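Side-chain contact in mRNA export factor (Human herpesvirus 1, PDB 4YXP), which regulates viral gene expression, inhibits host splicing and mediates nuclear export of intronless viral mRNAs: residues B[162-167]-B[243-248]. Residues are numbered along the deposited sequence; the frame is centred on the assembly and turned at random.
With ZN (zinc ion), chain D.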
loop_
_atom_site.group_PDB
_atom_site.type_symbol
_atom_site.label_atom_id
_atom_site.label_comp_id
_atom_site.label_asym_id
_atom_site.label_seq_id
_atom_site.Cartn_x
_atom_site.Cartn_y
_atom_site.Cartn_z
ATOM N N GLN B 162 9.576 -8.126 9.379
ATOM C CA GLN B 162 10.711 -7.691 10.183
ATOM C C GLN B 162 11.064 -8.783 11.190
ATOM O O GLN B 162 12.232 -9.136 11.356
ATOM C CB GLN B 162 10.410 -6.377 10.907
ATOM C CG GLN B 162 11.534 -5.925 11.836
ATOM C CD GLN B 162 11.361 -4.498 12.322
ATOM O OE1 GLN B 162 10.249 -4.055 12.614
ATOM N NE2 GLN B 162 12.468 -3.766 12.406
ATOM N N CYS B 163 10.045 -9.323 11.849
ATOM C CA CYS B 163 10.245 -10.385 12.830
ATOM C C CYS B 163 10.472 -11.746 12.163
ATOM O O CYS B 163 11.367 -12.494 12.553
ATOM C CB CYS B 163 9.046 -10.466 13.775
ATOM S SG CYS B 163 9.266 -11.638 15.140
ATOM N N TYR B 164 9.662 -12.063 11.157
ATOM C CA TYR B 164 9.712 -13.382 10.523
ATOM C C TYR B 164 11.049 -13.657 9.830
ATOM O O TYR B 164 11.628 -14.732 9.989
ATOM C CB TYR B 164 8.571 -13.522 9.509
ATOM C CG TYR B 164 8.662 -14.764 8.641
ATOM C CD1 TYR B 164 8.136 -15.977 9.069
ATOM C CD2 TYR B 164 9.267 -14.716 7.394
ATOM C CE1 TYR B 164 8.217 -17.113 8.272
ATOM C CE2 TYR B 164 9.350 -15.842 6.594
ATOM C CZ TYR B 164 8.823 -17.034 7.036
ATOM O OH TYR B 164 8.907 -18.152 6.238
ATOM N N LEU B 165 11.533 -12.696 9.049
ATOM C CA LEU B 165 12.776 -12.887 8.311
ATOM C C LEU B 165 13.960 -13.037 9.261
ATOM O O LEU B 165 14.878 -13.816 9.005
ATOM C CB LEU B 165 13.011 -11.724 7.344
ATOM C CG LEU B 165 12.036 -11.658 6.161
ATOM C CD1 LEU B 165 12.221 -10.374 5.374
ATOM C CD2 LEU B 165 12.206 -12.869 5.245
ATOM N N LYS B 166 13.929 -12.301 10.366
ATOM C CA LYS B 166 14.984 -12.398 11.367
ATOM C C LYS B 166 15.030 -13.790 11.997
ATOM O O LYS B 166 16.107 -14.310 12.294
ATOM C CB LYS B 166 14.788 -11.342 12.454
ATOM C CG LYS B 166 15.925 -10.335 12.546
ATOM C CD LYS B 166 15.871 -9.525 13.836
ATOM C CE LYS B 166 16.182 -10.388 15.056
ATOM N NZ LYS B 166 16.248 -9.591 16.310
ATOM N N ALA B 167 13.862 -14.389 12.205
ATOM C CA ALA B 167 13.778 -15.721 12.798
ATOM C C ALA B 167 14.340 -16.783 11.857
ATOM O O ALA B 167 14.882 -17.796 12.300
ATOM C CB ALA B 167 12.338 -16.051 13.159
ATOM N N ARG B 243 3.806 -17.888 14.562
ATOM C CA ARG B 243 3.511 -17.684 15.980
ATOM C C ARG B 243 3.957 -18.869 16.843
ATOM O O ARG B 243 4.081 -18.739 18.067
ATOM C CB ARG B 243 2.013 -17.426 16.178
ATOM C CG ARG B 243 1.111 -18.600 15.810
ATOM C CD ARG B 243 -0.338 -18.158 15.640
ATOM N NE ARG B 243 -0.522 -17.295 14.473
ATOM C CZ ARG B 243 -1.603 -16.553 14.243
ATOM N NH1 ARG B 243 -2.616 -16.550 15.100
ATOM N NH2 ARG B 243 -1.674 -15.808 13.148
ATOM N N GLN B 244 4.203 -20.015 16.212
ATOM C CA GLN B 244 4.666 -21.201 16.932
ATOM C C GLN B 244 6.138 -21.087 17.334
ATOM O O GLN B 244 6.576 -21.719 18.294
ATOM C CB GLN B 244 4.467 -22.460 16.084
ATOM C CG GLN B 244 3.016 -22.834 15.832
ATOM C CD GLN B 244 2.880 -24.112 15.020
ATOM O OE1 GLN B 244 3.623 -25.077 15.226
ATOM N NE2 GLN B 244 1.935 -24.125 14.089
ATOM N N GLU B 245 6.899 -20.284 16.595
ATOM C CA GLU B 245 8.325 -20.115 16.865
ATOM C C GLU B 245 8.631 -18.749 17.479
ATOM O O GLU B 245 9.778 -18.465 17.819
ATOM C CB GLU B 245 9.136 -20.297 15.575
ATOM C CG GLU B 245 9.015 -19.145 14.583
ATOM C CD GLU B 245 9.738 -19.412 13.276
ATOM O OE1 GLU B 245 10.474 -20.419 13.200
ATOM O OE2 GLU B 245 9.564 -18.614 12.327
ATOM N N CYS B 246 7.601 -17.916 17.619
ATOM C CA CYS B 246 7.762 -16.542 18.093
ATOM C C CYS B 246 6.950 -16.302 19.366
ATOM O O CYS B 246 5.754 -16.579 19.404
ATOM C CB CYS B 246 7.334 -15.563 16.994
ATOM S SG CYS B 246 7.529 -13.824 17.401
ATOM N N SER B 247 7.600 -15.782 20.405
ATOM C CA SER B 247 6.944 -15.603 21.702
ATOM C C SER B 247 6.239 -14.250 21.838
ATOM O O SER B 247 5.573 -13.989 22.845
ATOM C CB SER B 247 7.962 -15.766 22.836
ATOM O OG SER B 247 9.006 -14.813 22.733
ATOM N N SER B 248 6.375 -13.393 20.831
ATOM C CA SER B 248 5.826 -12.039 20.907
ATOM C C SER B 248 4.309 -11.994 20.745
ATOM O O SER B 248 3.760 -12.449 19.736
ATOM C CB SER B 248 6.463 -11.144 19.843
ATOM O OG SER B 248 5.794 -9.895 19.785
HETATM ZN ZN ZN D . 7.347 -12.840 15.282
#
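Cys163 and Cys246 both swing their sulfurs away from their own backbone nitrogens (chi1 -174° and -178°), and from these two backbones the sulfurs converge on one zinc ion. Cys163 SG binds the zinc at 2.3 Å from the last turn of helix 146-167, and Cys246 SG binds it at 2.3 Å from the loop between helices 230-241 and 249-259. The S-Zn-S angle of about 102° is close to tetrahedral and leaves Cys163 SG 3.6 Å from Cys246 SG, with no disulfide between them. His242 NE2 and Cys251 SG complete the site. Ser248 N gives Cys246 SG a weak but fairly straight hydrogen bond of 3.6 Å, while Ser248 itself stands at the N-cap of helix 249-259, its OG accepting from Cys251 N. Behind the ligand His242, in the second shell, Glu245 sets CG between its backbone N and carbonyl carbon, then runs extended toward the helix. Its OE2 lies 3.9 Å from Ala167 CB and 4.4 Å from Tyr164 CD1, approaching the ring obliquely; Tyr164 OH is hydrogen-bonded to Asp187. OE1 forms a salt bridge with Arg168, and OE2 is hydrogen-bonded to His242 ND1. With NE2 on the zinc, the imidazole is held at both nitrogens, which should fix its rotation. In this CHC2-type zinc finger of the C-terminal folded domain, the metal ties a helix's last turn to a loop 76 residues away in sequence, with little direct packing. The three cysteine sulfurs probably bind as thiolates, and the Glu245–His242 bond would be expected to make the imidazole a stronger donor to zinc.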